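Local coordinates for Non-structural polyprotein (Sindbis virus, PDB 4GUA) that probably cleaves the viral non-structural polyprotein with a papain-like cysteine protease region, and also carries a macro domain and a zinc-binding domain, at residues 15-20 with 39-44; 61-66 with 137-142; 143-148 with 234-239; 154-159 with 271-276. One frame throughout, in Å; residues are numbered along the deposited sequence.

Interaction 1: residues 15-20 with 39-44. With SO4 (sulfate ion), chain E.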
loop_
_atom_site.group_PDB
_atom_site.type_symbol
_atom_site.label_atom_id
_atom_site.label_comp_id
_atom_site.label_asym_id
_atom_site.label_seq_id
_atom_site.Cartn_x
_atom_site.Cartn_y
_atom_site.Cartn_z
ATOM N N VAL A 15 -24.822 1.663 -17.707
ATOM C CA VAL A 15 -24.792 2.502 -16.512
ATOM C C VAL A 15 -25.316 1.809 -15.254
ATOM O O VAL A 15 -25.573 2.465 -14.247
ATOM C CB VAL A 15 -25.360 3.911 -16.754
ATOM C CG1 VAL A 15 -24.573 4.572 -17.883
ATOM C CG2 VAL A 15 -26.829 3.861 -17.063
ATOM N N CYS A 16 -25.554 0.505 -15.328
ATOM C CA CYS A 16 -26.177 -0.174 -14.206
ATOM C C CYS A 16 -25.493 0.225 -12.897
ATOM O O CYS A 16 -26.153 0.328 -11.868
ATOM C CB CYS A 16 -26.172 -1.700 -14.404
ATOM S SG CYS A 16 -24.562 -2.470 -14.680
ATOM N N TRP A 17 -24.187 0.485 -12.934
ATOM C CA TRP A 17 -23.479 0.939 -11.738
ATOM C C TRP A 17 -24.049 2.257 -11.169
ATOM O O TRP A 17 -24.236 2.404 -9.948
ATOM C CB TRP A 17 -21.974 1.076 -12.008
ATOM C CG TRP A 17 -21.600 1.887 -13.219
ATOM C CD1 TRP A 17 -21.462 1.438 -14.496
ATOM C CD2 TRP A 17 -21.291 3.283 -13.251
ATOM N NE1 TRP A 17 -21.091 2.466 -15.328
ATOM C CE2 TRP A 17 -20.981 3.612 -14.588
ATOM C CE3 TRP A 17 -21.245 4.291 -12.283
ATOM C CZ2 TRP A 17 -20.636 4.901 -14.978
ATOM C CZ3 TRP A 17 -20.900 5.570 -12.671
ATOM C CH2 TRP A 17 -20.603 5.865 -14.007
ATOM N N ALA A 18 -24.348 3.202 -12.054
ATOM C CA ALA A 18 -24.968 4.462 -11.646
ATOM C C ALA A 18 -26.405 4.262 -11.157
ATOM O O ALA A 18 -26.789 4.756 -10.085
ATOM C CB ALA A 18 -24.927 5.469 -12.791
ATOM N N LYS A 19 -27.199 3.533 -11.933
ATOM C CA LYS A 19 -28.582 3.267 -11.542
ATOM C C LYS A 19 -28.594 2.664 -10.144
ATOM O O LYS A 19 -29.433 3.011 -9.311
ATOM C CB LYS A 19 -29.270 2.311 -12.526
ATOM C CG LYS A 19 -29.107 2.699 -13.983
ATOM C CD LYS A 19 -29.741 1.688 -14.925
ATOM C CE LYS A 19 -30.078 2.310 -16.276
ATOM N NZ LYS A 19 -30.194 1.276 -17.339
ATOM N N ALA A 20 -27.623 1.799 -9.882
ATOM C CA ALA A 20 -27.575 1.068 -8.627
ATOM C C ALA A 20 -27.279 2.028 -7.488
ATOM O O ALA A 20 -27.811 1.884 -6.389
ATOM C CB ALA A 20 -26.527 -0.018 -8.693
ATOM N N GLU A 39 -20.709 14.746 -16.170
ATOM C CA GLU A 39 -19.684 15.705 -15.827
ATOM C C GLU A 39 -18.755 15.062 -14.810
ATOM O O GLU A 39 -17.548 15.287 -14.836
ATOM C CB GLU A 39 -20.299 16.993 -15.281
ATOM C CG GLU A 39 -19.280 18.102 -15.056
ATOM C CD GLU A 39 -19.839 19.261 -14.253
ATOM O OE1 GLU A 39 -21.085 19.359 -14.144
ATOM O OE2 GLU A 39 -19.029 20.067 -13.731
ATOM N N LEU A 40 -19.319 14.247 -13.926
ATOM C CA LEU A 40 -18.537 13.587 -12.885
ATOM C C LEU A 40 -17.731 12.373 -13.383
ATOM O O LEU A 40 -16.572 12.192 -13.010
ATOM C CB LEU A 40 -19.465 13.162 -11.749
ATOM C CG LEU A 40 -20.091 14.312 -10.955
ATOM C CD1 LEU A 40 -21.052 13.781 -9.903
ATOM C CD2 LEU A 40 -19.018 15.163 -10.302
ATOM N N PHE A 41 -18.346 11.538 -14.213
ATOM C CA PHE A 41 -17.693 10.322 -14.682
ATOM C C PHE A 41 -17.507 10.308 -16.192
ATOM O O PHE A 41 -18.475 10.335 -16.951
ATOM C CB PHE A 41 -18.490 9.087 -14.258
ATOM C CG PHE A 41 -18.692 8.978 -12.774
ATOM C CD1 PHE A 41 -17.716 8.408 -11.971
ATOM C CD2 PHE A 41 -19.860 9.434 -12.183
ATOM C CE1 PHE A 41 -17.889 8.307 -10.606
ATOM C CE2 PHE A 41 -20.042 9.331 -10.817
ATOM C CZ PHE A 41 -19.053 8.762 -10.028
ATOM N N PRO A 42 -16.252 10.284 -16.644
ATOM C CA PRO A 42 -16.050 10.055 -18.072
ATOM C C PRO A 42 -16.692 8.745 -18.500
ATOM O O PRO A 42 -17.166 8.642 -19.628
ATOM C CB PRO A 42 -14.530 9.985 -18.197
ATOM C CG PRO A 42 -14.030 10.824 -17.048
ATOM C CD PRO A 42 -14.988 10.565 -15.940
ATOM N N GLN A 43 -16.715 7.768 -17.597
ATOM C CA GLN A 43 -17.297 6.457 -17.883
ATOM C C GLN A 43 -18.791 6.580 -18.181
ATOM O O GLN A 43 -19.312 5.873 -19.039
ATOM C CB GLN A 43 -17.082 5.484 -16.711
ATOM C CG GLN A 43 -15.620 5.195 -16.390
ATOM C CD GLN A 43 -15.035 6.190 -15.407
ATOM O OE1 GLN A 43 -15.616 7.253 -15.154
ATOM N NE2 GLN A 43 -13.871 5.860 -14.857
ATOM N N PHE A 44 -19.484 7.458 -17.460
ATOM C CA PHE A 44 -20.903 7.678 -17.718
ATOM C C PHE A 44 -21.077 8.421 -19.040
ATOM O O PHE A 44 -21.807 7.976 -19.922
ATOM C CB PHE A 44 -21.541 8.483 -16.585
ATOM C CG PHE A 44 -23.037 8.610 -16.695
ATOM C CD1 PHE A 44 -23.606 9.434 -17.647
ATOM C CD2 PHE A 44 -23.873 7.932 -15.822
ATOM C CE1 PHE A 44 -24.984 9.568 -17.748
ATOM C CE2 PHE A 44 -25.257 8.060 -15.910
ATOM C CZ PHE A 44 -25.811 8.877 -16.873
HETATM S S SO4 E . -28.785 -2.058 -17.400
HETATM O O1 SO4 E . -28.373 -3.453 -17.230
HETATM O O2 SO4 E . -29.561 -1.631 -16.237
HETATM O O3 SO4 E . -27.598 -1.212 -17.534
HETATM O O4 SO4 E . -29.613 -1.917 -18.596
#
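Two first torsions set up the contact between Trp17 and Phe44: CG of Trp17 sits between its backbone N and carbonyl carbon (chi1 51°), and the Phe44 ring starts opposite its own N (chi1 -173°). The first turns the six-membered half of the indole toward Phe41 and Phe44; the second sets the Phe44 ring beside Val15 and Ala18. With Phe41 the indole forms a T-shaped pair, the Trp17 edge meeting the Phe41 face with centroids 5.2 Å apart and planes at 76°. Trp17 CH2 touches both, 3.9 Å from Phe41 CG and 3.8 Å from Phe44 CB. The backbone N of Phe44 approaches the indole edge near its plane, 3.7 Å from Trp17 CZ2. Val15 CG1 covers one face of the Phe44 ring, 4.0 Å from Phe44 CD2, whereas Ala18 CB touches the edge. The contact is therefore apolar, and Trp17 NE1 is satisfied separately by Lys48 O. Lys19 NZ donates to sulfate O2 at 3.2 Å; that ion probably comes from the crystallisation liquor. The position of Cys16 at the start of helix 16-27, touching His93, is consistent with the nucleophile position of papain-like peptidases. Trp17 also packs on Trp94 of strand 93-95, Phe41 rests on helix 52-64, and Phe44 stacks on Trp37 of helix 34-40.

Interaction 2: residues 61-66 with 137-142; sequences IKFFGM and RVISAQ
Ile139 lays its side chain across one face of the Phe63 ring, the two crossing at about a right angle. Its CD1 is 3.7 Å from the Phe63 ring centroid and 17° off the ring normal, which meets the definition of a CH-pi contact. Nearer the ring tip, Ile139 CB comes to 3.6 Å from Phe63 CZ. With CG1 opposite the backbone N (chi1 178°), Ile139 can extend from the ring tip inward and still reach the preceding helical residue, Lys62, whose CB is 3.8 Å from Ile139 CD1. The bent aliphatic chain of Lys62 then follows the loop backbone, with Lys62 CE 3.5 Å from Ala141 O. In the C9 peptidase region this joins the end of helix 52-64 to the irregular connection that follows strand 136-137. That connection contains an ST turn, in which Gln142 N donates to Ser140 OG at 3.1 Å with an N-H...O angle of 163°. Further out, Lys62 NZ is held by Asn144 O, and the amide nitrogen of Gln128 bonds both Lys62 O and Ser140 O, bridging helix and loop. Ala141 has its N on Glu39 OE2 and its O on the side-chain nitrogen of Gln239, while Leu40 of helix 34-40 packs on both Lys62 and Ile139.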
loop_
_atom_site.group_PDB
_atom_site.type_symbol
_atom_site.label_atom_id
_atom_site.label_comp_id
_atom_site.label_asym_id
_atom_site.label_seq_id
_atom_site.Cartn_x
_atom_site.Cartn_y
_atom_site.Cartn_z
ATOM N N ILE A 61 -16.618 12.062 -2.232
ATOM C CA ILE A 61 -15.593 13.094 -2.201
ATOM C C ILE A 61 -16.108 14.377 -2.841
ATOM O O ILE A 61 -15.865 15.471 -2.346
ATOM C CB ILE A 61 -14.322 12.676 -2.954
ATOM C CG1 ILE A 61 -13.695 11.437 -2.318
ATOM C CG2 ILE A 61 -13.317 13.830 -2.970
ATOM C CD1 ILE A 61 -12.464 10.945 -3.058
ATOM N N LYS A 62 -16.821 14.241 -3.949
ATOM C CA LYS A 62 -17.283 15.409 -4.681
ATOM C C LYS A 62 -18.312 16.238 -3.918
ATOM O O LYS A 62 -18.247 17.454 -3.944
ATOM C CB LYS A 62 -17.829 14.996 -6.046
ATOM C CG LYS A 62 -16.758 14.853 -7.112
ATOM C CD LYS A 62 -16.083 16.198 -7.379
ATOM C CE LYS A 62 -14.834 16.054 -8.204
ATOM N NZ LYS A 62 -13.725 15.600 -7.333
ATOM N N PHE A 63 -19.264 15.592 -3.252
ATOM C CA PHE A 63 -20.280 16.323 -2.488
ATOM C C PHE A 63 -19.827 16.771 -1.096
ATOM O O PHE A 63 -20.067 17.903 -0.695
ATOM C CB PHE A 63 -21.564 15.494 -2.365
ATOM C CG PHE A 63 -22.457 15.585 -3.563
ATOM C CD1 PHE A 63 -22.305 14.717 -4.629
ATOM C CD2 PHE A 63 -23.440 16.557 -3.634
ATOM C CE1 PHE A 63 -23.125 14.811 -5.739
ATOM C CE2 PHE A 63 -24.257 16.658 -4.740
ATOM C CZ PHE A 63 -24.098 15.784 -5.795
ATOM N N PHE A 64 -19.237 15.851 -0.342
ATOM C CA PHE A 64 -18.858 16.109 1.046
ATOM C C PHE A 64 -17.365 16.387 1.304
ATOM O O PHE A 64 -16.957 16.581 2.448
ATOM C CB PHE A 64 -19.361 14.966 1.918
ATOM C CG PHE A 64 -20.791 14.594 1.634
ATOM C CD1 PHE A 64 -21.802 15.526 1.781
ATOM C CD2 PHE A 64 -21.121 13.323 1.201
ATOM C CE1 PHE A 64 -23.114 15.201 1.513
ATOM C CE2 PHE A 64 -22.435 12.994 0.934
ATOM C CZ PHE A 64 -23.430 13.937 1.092
ATOM N N GLY A 65 -16.551 16.395 0.253
ATOM C CA GLY A 65 -15.123 16.633 0.403
ATOM C C GLY A 65 -14.357 15.619 1.246
ATOM O O GLY A 65 -13.283 15.926 1.767
ATOM N N MET A 66 -14.902 14.414 1.383
ATOM C CA MET A 66 -14.224 13.327 2.085
ATOM C C MET A 66 -14.532 11.994 1.410
ATOM O O MET A 66 -15.544 11.858 0.720
ATOM C CB MET A 66 -14.668 13.274 3.536
ATOM C CG MET A 66 -14.106 14.403 4.382
ATOM S SD MET A 66 -14.739 14.397 6.066
ATOM C CE MET A 66 -16.428 13.951 5.727
ATOM N N ARG A 137 -22.494 25.039 -3.688
ATOM C CA ARG A 137 -22.729 25.252 -5.111
ATOM C C ARG A 137 -23.383 24.000 -5.701
ATOM O O ARG A 137 -23.383 22.947 -5.065
ATOM C CB ARG A 137 -21.424 25.542 -5.828
ATOM C CG ARG A 137 -21.611 26.090 -7.250
ATOM C CD ARG A 137 -20.287 26.109 -7.988
ATOM N NE ARG A 137 -19.196 25.799 -7.069
ATOM C CZ ARG A 137 -18.791 24.563 -6.801
ATOM N NH1 ARG A 137 -19.409 23.529 -7.360
ATOM N NH2 ARG A 137 -17.797 24.354 -5.953
ATOM N N VAL A 138 -23.962 24.107 -6.895
ATOM C CA VAL A 138 -24.388 22.904 -7.609
ATOM C C VAL A 138 -23.168 22.035 -7.881
ATOM O O VAL A 138 -22.085 22.534 -8.184
ATOM C CB VAL A 138 -25.090 23.202 -8.968
ATOM C CG1 VAL A 138 -26.289 24.111 -8.766
ATOM C CG2 VAL A 138 -24.118 23.801 -9.979
ATOM N N ILE A 139 -23.366 20.727 -7.784
ATOM C CA ILE A 139 -22.286 19.764 -7.913
ATOM C C ILE A 139 -21.448 20.052 -9.159
ATOM O O ILE A 139 -21.977 20.293 -10.245
ATOM C CB ILE A 139 -22.864 18.323 -7.954
ATOM C CG1 ILE A 139 -21.756 17.284 -8.129
ATOM C CG2 ILE A 139 -23.860 18.179 -9.084
ATOM C CD1 ILE A 139 -20.801 17.213 -6.975
ATOM N N SER A 140 -20.131 20.056 -8.977
ATOM C CA SER A 140 -19.195 20.366 -10.053
ATOM C C SER A 140 -17.985 19.445 -10.001
ATOM O O SER A 140 -17.445 19.174 -8.934
ATOM C CB SER A 140 -18.715 21.808 -9.954
ATOM O OG SER A 140 -17.610 22.022 -10.821
ATOM N N ALA A 141 -17.559 18.966 -11.161
ATOM C CA ALA A 141 -16.409 18.077 -11.224
ATOM C C ALA A 141 -15.096 18.826 -10.982
ATOM O O ALA A 141 -14.046 18.210 -10.813
ATOM C CB ALA A 141 -16.371 17.378 -12.576
ATOM N N GLN A 142 -15.158 20.152 -10.944
ATOM C CA GLN A 142 -13.950 20.968 -10.847
ATOM C C GLN A 142 -13.594 21.377 -9.424
ATOM O O GLN A 142 -12.628 22.110 -9.211
ATOM C CB GLN A 142 -14.104 22.207 -11.723
ATOM C CG GLN A 142 -14.206 21.863 -13.192
ATOM C CD GLN A 142 -14.520 23.057 -14.051
ATOM O OE1 GLN A 142 -13.757 24.017 -14.104
ATOM N NE2 GLN A 142 -15.646 22.999 -14.744
#

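Interaction 3: residues 143-148 with 234-239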
loop_
_atom_site.group_PDB
_atom_site.type_symbol
_atom_site.label_atom_id
_atom_site.label_comp_id
_atom_site.label_asym_id
_atom_site.label_seq_id
_atom_site.Cartn_x
_atom_site.Cartn_y
_atom_site.Cartn_z
ATOM N N HIS A 143 -14.362 20.881 -8.456
ATOM C CA HIS A 143 -14.173 21.242 -7.061
ATOM C C HIS A 143 -14.124 20.015 -6.164
ATOM O O HIS A 143 -14.469 18.919 -6.594
ATOM C CB HIS A 143 -15.299 22.173 -6.629
ATOM C CG HIS A 143 -15.264 23.499 -7.319
ATOM N ND1 HIS A 143 -14.864 24.658 -6.689
ATOM C CD2 HIS A 143 -15.554 23.846 -8.595
ATOM C CE1 HIS A 143 -14.921 25.662 -7.543
ATOM N NE2 HIS A 143 -15.333 25.196 -8.709
ATOM N N ASN A 144 -13.693 20.203 -4.917
ATOM C CA ASN A 144 -13.439 19.082 -4.018
ATOM C C ASN A 144 -12.596 18.016 -4.726
ATOM O O ASN A 144 -12.948 16.834 -4.743
ATOM C CB ASN A 144 -14.748 18.495 -3.500
ATOM C CG ASN A 144 -15.355 19.324 -2.382
ATOM O OD1 ASN A 144 -14.803 20.350 -1.990
ATOM N ND2 ASN A 144 -16.504 18.883 -1.867
ATOM N N LEU A 145 -11.477 18.463 -5.301
ATOM C CA LEU A 145 -10.581 17.611 -6.078
ATOM C C LEU A 145 -9.759 16.645 -5.217
ATOM O O LEU A 145 -9.384 15.568 -5.676
ATOM C CB LEU A 145 -9.660 18.480 -6.951
ATOM C CG LEU A 145 -10.389 19.390 -7.958
ATOM C CD1 LEU A 145 -9.436 20.280 -8.709
ATOM C CD2 LEU A 145 -11.190 18.581 -8.949
ATOM N N VAL A 146 -9.468 17.018 -3.980
ATOM C CA VAL A 146 -8.772 16.105 -3.084
ATOM C C VAL A 146 -9.612 15.903 -1.830
ATOM O O VAL A 146 -10.120 16.865 -1.249
ATOM C CB VAL A 146 -7.388 16.663 -2.672
ATOM C CG1 VAL A 146 -6.617 15.639 -1.873
ATOM C CG2 VAL A 146 -6.583 17.069 -3.890
ATOM N N PRO A 147 -9.745 14.649 -1.388
ATOM C CA PRO A 147 -10.478 14.380 -0.148
ATOM C C PRO A 147 -9.652 14.842 1.044
ATOM O O PRO A 147 -8.484 14.466 1.132
ATOM C CB PRO A 147 -10.622 12.860 -0.157
ATOM C CG PRO A 147 -9.412 12.396 -0.882
ATOM C CD PRO A 147 -9.132 13.430 -1.940
ATOM N N VAL A 148 -10.242 15.584 1.970
ATOM C CA VAL A 148 -9.442 16.208 3.019
ATOM C C VAL A 148 -9.084 15.223 4.129
ATOM O O VAL A 148 -8.156 15.460 4.903
ATOM C CB VAL A 148 -10.161 17.437 3.628
ATOM C CG1 VAL A 148 -11.331 17.001 4.502
ATOM C CG2 VAL A 148 -9.188 18.264 4.428
ATOM N N ARG A 234 -8.048 15.767 -16.446
ATOM C CA ARG A 234 -9.053 16.816 -16.497
ATOM C C ARG A 234 -8.715 17.983 -15.586
ATOM O O ARG A 234 -8.137 18.973 -16.031
ATOM C CB ARG A 234 -10.426 16.255 -16.103
ATOM C CG ARG A 234 -10.943 15.208 -17.043
ATOM C CD ARG A 234 -11.798 14.176 -16.320
ATOM N NE ARG A 234 -13.040 14.736 -15.798
ATOM C CZ ARG A 234 -13.766 14.186 -14.828
ATOM N NH1 ARG A 234 -13.380 13.054 -14.253
ATOM N NH2 ARG A 234 -14.884 14.778 -14.422
ATOM N N ASN A 235 -9.075 17.859 -14.312
ATOM C CA ASN A 235 -8.859 18.932 -13.344
ATOM C C ASN A 235 -7.765 18.727 -12.298
ATOM O O ASN A 235 -7.435 19.643 -11.555
ATOM C CB ASN A 235 -10.189 19.240 -12.665
ATOM C CG ASN A 235 -11.250 19.617 -13.662
ATOM O OD1 ASN A 235 -11.080 20.566 -14.422
ATOM N ND2 ASN A 235 -12.319 18.838 -13.720
ATOM N N HIS A 236 -7.187 17.538 -12.231
ATOM C CA HIS A 236 -6.277 17.258 -11.135
ATOM C C HIS A 236 -5.687 15.850 -11.196
ATOM O O HIS A 236 -6.255 14.946 -11.821
ATOM C CB HIS A 236 -7.031 17.434 -9.816
ATOM C CG HIS A 236 -6.143 17.748 -8.656
ATOM N ND1 HIS A 236 -5.378 16.789 -8.035
ATOM C CD2 HIS A 236 -5.883 18.910 -8.012
ATOM C CE1 HIS A 236 -4.689 17.340 -7.053
ATOM N NE2 HIS A 236 -4.978 18.628 -7.018
ATOM N N HIS A 237 -4.544 15.688 -10.532
ATOM C CA HIS A 237 -3.826 14.426 -10.497
ATOM C C HIS A 237 -4.660 13.376 -9.772
ATOM O O HIS A 237 -4.910 12.298 -10.295
ATOM C CB HIS A 237 -2.481 14.609 -9.798
ATOM C CG HIS A 237 -1.586 13.413 -9.887
ATOM N ND1 HIS A 237 -0.322 13.379 -9.336
ATOM C CD2 HIS A 237 -1.771 12.204 -10.472
ATOM C CE1 HIS A 237 0.230 12.204 -9.568
ATOM N NE2 HIS A 237 -0.626 11.472 -10.257
ATOM N N PHE A 238 -5.050 13.675 -8.541
ATOM C CA PHE A 238 -5.984 12.822 -7.822
ATOM C C PHE A 238 -7.160 12.398 -8.696
ATOM O O PHE A 238 -7.535 11.223 -8.702
ATOM C CB PHE A 238 -6.514 13.528 -6.572
ATOM C CG PHE A 238 -7.230 12.604 -5.637
ATOM C CD1 PHE A 238 -8.590 12.358 -5.787
ATOM C CD2 PHE A 238 -6.539 11.943 -4.635
ATOM C CE1 PHE A 238 -9.254 11.488 -4.931
ATOM C CE2 PHE A 238 -7.191 11.074 -3.778
ATOM C CZ PHE A 238 -8.551 10.843 -3.928
ATOM N N GLN A 239 -7.730 13.338 -9.446
ATOM C CA GLN A 239 -8.875 13.026 -10.297
ATOM C C GLN A 239 -8.477 12.067 -11.400
ATOM O O GLN A 239 -9.265 11.232 -11.818
ATOM C CB GLN A 239 -9.468 14.288 -10.916
ATOM C CG GLN A 239 -10.732 14.040 -11.723
ATOM C CD GLN A 239 -11.510 15.317 -11.984
ATOM O OE1 GLN A 239 -11.088 16.164 -12.773
ATOM N NE2 GLN A 239 -12.653 15.462 -11.319
#
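Pro147 and Phe238 approach from opposite directions, the proline placing its CD over one face of the phenyl ring. Pro147 CD is 3.5 Å from the Phe238 ring centroid and 21° off the normal, so the pair is a CH-pi contact. The His236 ring is met differently, obliquely, by two residues. Val146 CG2 lies 3.7 Å from His236 CE1, and Leu145 CD1 is 3.9 Å from His236 CD2, so the branched side chains touch separate parts of the imidazole. Leu145 forks at its end: CD1 lies between Asn235 O and His236, and CD2 reaches Asn235 CB at 3.9 Å, the Leu145 and Asn235 side chains crossing at about a right angle. His236 is the N-cap of helix 237-257. With CG opposite its backbone N (chi1 -155°), the ring brings ND1 round to accept a weak bond from Phe238 N, which lies near the ring plane. Just before it, Asn235 N donates to Gln239 OE1 at 3.0 Å, in the carbonyl plane, while Gln239 NE2 is bound by Ala141 O. No hydrogen bond crosses between the segments, so the contact itself depends on apolar packing; the polar bonds to Asn235 N and Phe238 N are made within 234-239 itself, and the capping bond suggests that ND1 probably carries no proton.

Interaction 4: residues 154-159 with 271-276; sequences HALVPE and GYADRN
His154 turns the edge of its imidazole toward the face of Tyr272, with centroids 5.4 Å apart and planes at 87°. It does so from a rotamer in which CG is tucked between the backbone N and the carbonyl carbon (chi1 65°). The result is a T-shaped pair in which His154 CD2 stands above the middle of the phenol ring. A short-range bond fixes the imidazole rotation: His154 ND1 donates to Ala155 O at 2.7 Å, with an N-H...O angle of 157° and the acceptor close to the ring plane. That leaves NE2 directed at the opposing backbone, where His154 NE2 is 3.5 Å from Gly271 CA. Tyr272 starts with its CB turned from the other segment, yet its ring swings back beside His154, and its OH bonds Asn326 OD1. Leu156, with CG opposite the carbonyl carbon, brings CD2 to 3.8 Å from Ala273 CB. Beyond Ala273, Asp274 is the N-cap of helix 275-286. Ile329, Ser330 and Tyr333 of helix 323-333 also pack on His154. Residues 271-274 link strand 263-269 to helix 275-286, and the strand belongs to a seven-stranded mixed sheet whose order, 3-2-1-4-5-7-6, is that of the Rossmann-like methyltransferase fold.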
loop_
_atom_site.group_PDB
_atom_site.type_symbol
_atom_site.label_atom_id
_atom_site.label_comp_id
_atom_site.label_asym_id
_atom_site.label_seq_id
_atom_site.Cartn_x
_atom_site.Cartn_y
_atom_site.Cartn_z
ATOM N N HIS A 154 1.405 8.969 -1.601
ATOM C CA HIS A 154 2.525 9.589 -2.301
ATOM C C HIS A 154 2.168 11.003 -2.761
ATOM O O HIS A 154 1.000 11.383 -2.785
ATOM C CB HIS A 154 2.956 8.733 -3.499
ATOM C CG HIS A 154 1.920 8.631 -4.579
ATOM N ND1 HIS A 154 1.625 9.676 -5.427
ATOM C CD2 HIS A 154 1.114 7.608 -4.950
ATOM C CE1 HIS A 154 0.682 9.303 -6.273
ATOM N NE2 HIS A 154 0.355 8.052 -6.006
ATOM N N ALA A 155 3.189 11.771 -3.122
ATOM C CA ALA A 155 3.017 13.147 -3.572
ATOM C C ALA A 155 2.259 13.228 -4.893
ATOM O O ALA A 155 2.197 12.261 -5.647
ATOM C CB ALA A 155 4.378 13.808 -3.722
ATOM N N LEU A 156 1.700 14.399 -5.175
ATOM C CA LEU A 156 1.043 14.649 -6.449
ATOM C C LEU A 156 1.801 15.775 -7.142
ATOM O O LEU A 156 2.592 16.477 -6.507
ATOM C CB LEU A 156 -0.401 15.083 -6.227
ATOM C CG LEU A 156 -1.269 14.221 -5.317
ATOM C CD1 LEU A 156 -2.669 14.806 -5.267
ATOM C CD2 LEU A 156 -1.301 12.779 -5.783
ATOM N N VAL A 157 1.580 15.947 -8.441
ATOM C CA VAL A 157 2.270 16.986 -9.180
ATOM C C VAL A 157 1.443 18.246 -9.025
ATOM O O VAL A 157 0.227 18.213 -9.199
ATOM C CB VAL A 157 2.398 16.640 -10.672
ATOM C CG1 VAL A 157 2.994 15.253 -10.844
ATOM C CG2 VAL A 157 1.046 16.719 -11.352
ATOM N N PRO A 158 2.099 19.366 -8.705
ATOM C CA PRO A 158 1.338 20.610 -8.534
ATOM C C PRO A 158 0.601 21.024 -9.806
ATOM O O PRO A 158 -0.614 21.255 -9.777
ATOM C CB PRO A 158 2.416 21.643 -8.195
ATOM C CG PRO A 158 3.717 21.036 -8.646
ATOM C CD PRO A 158 3.555 19.557 -8.582
ATOM N N GLU A 159 1.324 21.031 -10.925
ATOM C CA GLU A 159 0.771 21.504 -12.188
ATOM C C GLU A 159 1.014 20.497 -13.304
ATOM O O GLU A 159 2.129 20.033 -13.506
ATOM C CB GLU A 159 1.376 22.871 -12.557
ATOM N N GLY A 271 -0.108 6.690 -10.545
ATOM C CA GLY A 271 0.125 6.426 -9.137
ATOM C C GLY A 271 -1.138 5.768 -8.629
ATOM O O GLY A 271 -2.021 5.448 -9.431
ATOM N N TYR A 272 -1.226 5.520 -7.328
ATOM C CA TYR A 272 -2.524 5.243 -6.730
ATOM C C TYR A 272 -2.817 6.276 -5.643
ATOM O O TYR A 272 -2.614 6.015 -4.456
ATOM C CB TYR A 272 -2.453 3.857 -6.090
ATOM C CG TYR A 272 -1.126 3.631 -5.377
ATOM C CD1 TYR A 272 0.014 3.260 -6.083
ATOM C CD2 TYR A 272 -1.009 3.824 -4.006
ATOM C CE1 TYR A 272 1.224 3.072 -5.436
ATOM C CE2 TYR A 272 0.192 3.636 -3.355
ATOM C CZ TYR A 272 1.306 3.261 -4.070
ATOM O OH TYR A 272 2.502 3.075 -3.404
ATOM N N ALA A 273 -3.440 7.382 -6.012
ATOM C CA ALA A 273 -3.654 8.442 -5.039
ATOM C C ALA A 273 -4.921 8.182 -4.245
ATOM O O ALA A 273 -4.960 8.356 -3.032
ATOM C CB ALA A 273 -3.712 9.797 -5.724
ATOM N N ASP A 274 -5.963 7.774 -4.954
ATOM C CA ASP A 274 -7.251 7.519 -4.343
ATOM C C ASP A 274 -7.252 6.138 -3.695
ATOM O O ASP A 274 -6.467 5.263 -4.054
ATOM C CB ASP A 274 -8.366 7.649 -5.379
ATOM C CG ASP A 274 -8.330 6.550 -6.411
ATOM O OD1 ASP A 274 -7.436 6.578 -7.284
ATOM O OD2 ASP A 274 -9.207 5.660 -6.355
ATOM N N ARG A 275 -8.110 5.979 -2.698
ATOM C CA ARG A 275 -8.220 4.737 -1.950
ATOM C C ARG A 275 -8.442 3.531 -2.871
ATOM O O ARG A 275 -7.837 2.475 -2.676
ATOM C CB ARG A 275 -9.344 4.884 -0.917
ATOM C CG ARG A 275 -9.719 3.643 -0.140
ATOM C CD ARG A 275 -11.074 3.116 -0.619
ATOM N NE ARG A 275 -11.947 2.690 0.474
ATOM C CZ ARG A 275 -11.735 1.613 1.221
ATOM N NH1 ARG A 275 -10.663 0.859 1.016
ATOM N NH2 ARG A 275 -12.584 1.299 2.188
ATOM N N ASN A 276 -9.289 3.679 -3.882
ATOM C CA ASN A 276 -9.560 2.555 -4.775
ATOM C C ASN A 276 -8.343 2.141 -5.591
ATOM O O ASN A 276 -8.038 0.954 -5.690
ATOM C CB ASN A 276 -10.766 2.842 -5.671
ATOM C CG ASN A 276 -12.067 2.894 -4.883
ATOM O OD1 ASN A 276 -12.832 3.857 -4.974
ATOM N ND2 ASN A 276 -12.319 1.847 -4.099
#

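From the N terminus, interaction 1 closes a short, largely helical loop, bringing helix 16-27 against the junction of helices 34-40 and 42-45. Interaction 2 follows in series, returning the chain after strand 136-137 to the end of helix 52-64. The two touch through Glu39 and Leu40. Segment 143-148 continues directly from 137-142, so interaction 3 starts where interaction 2 ends, and Arg234 reaches back to Glu39. Interactions 3 and 4 cross, their segments alternating along the chain, with centres about 9 Å apart. Both tie the protease region to the methyltransferase-like sheet domain, at the starts of helices 237-257 and 275-286, where Phe238 packs on Asp274.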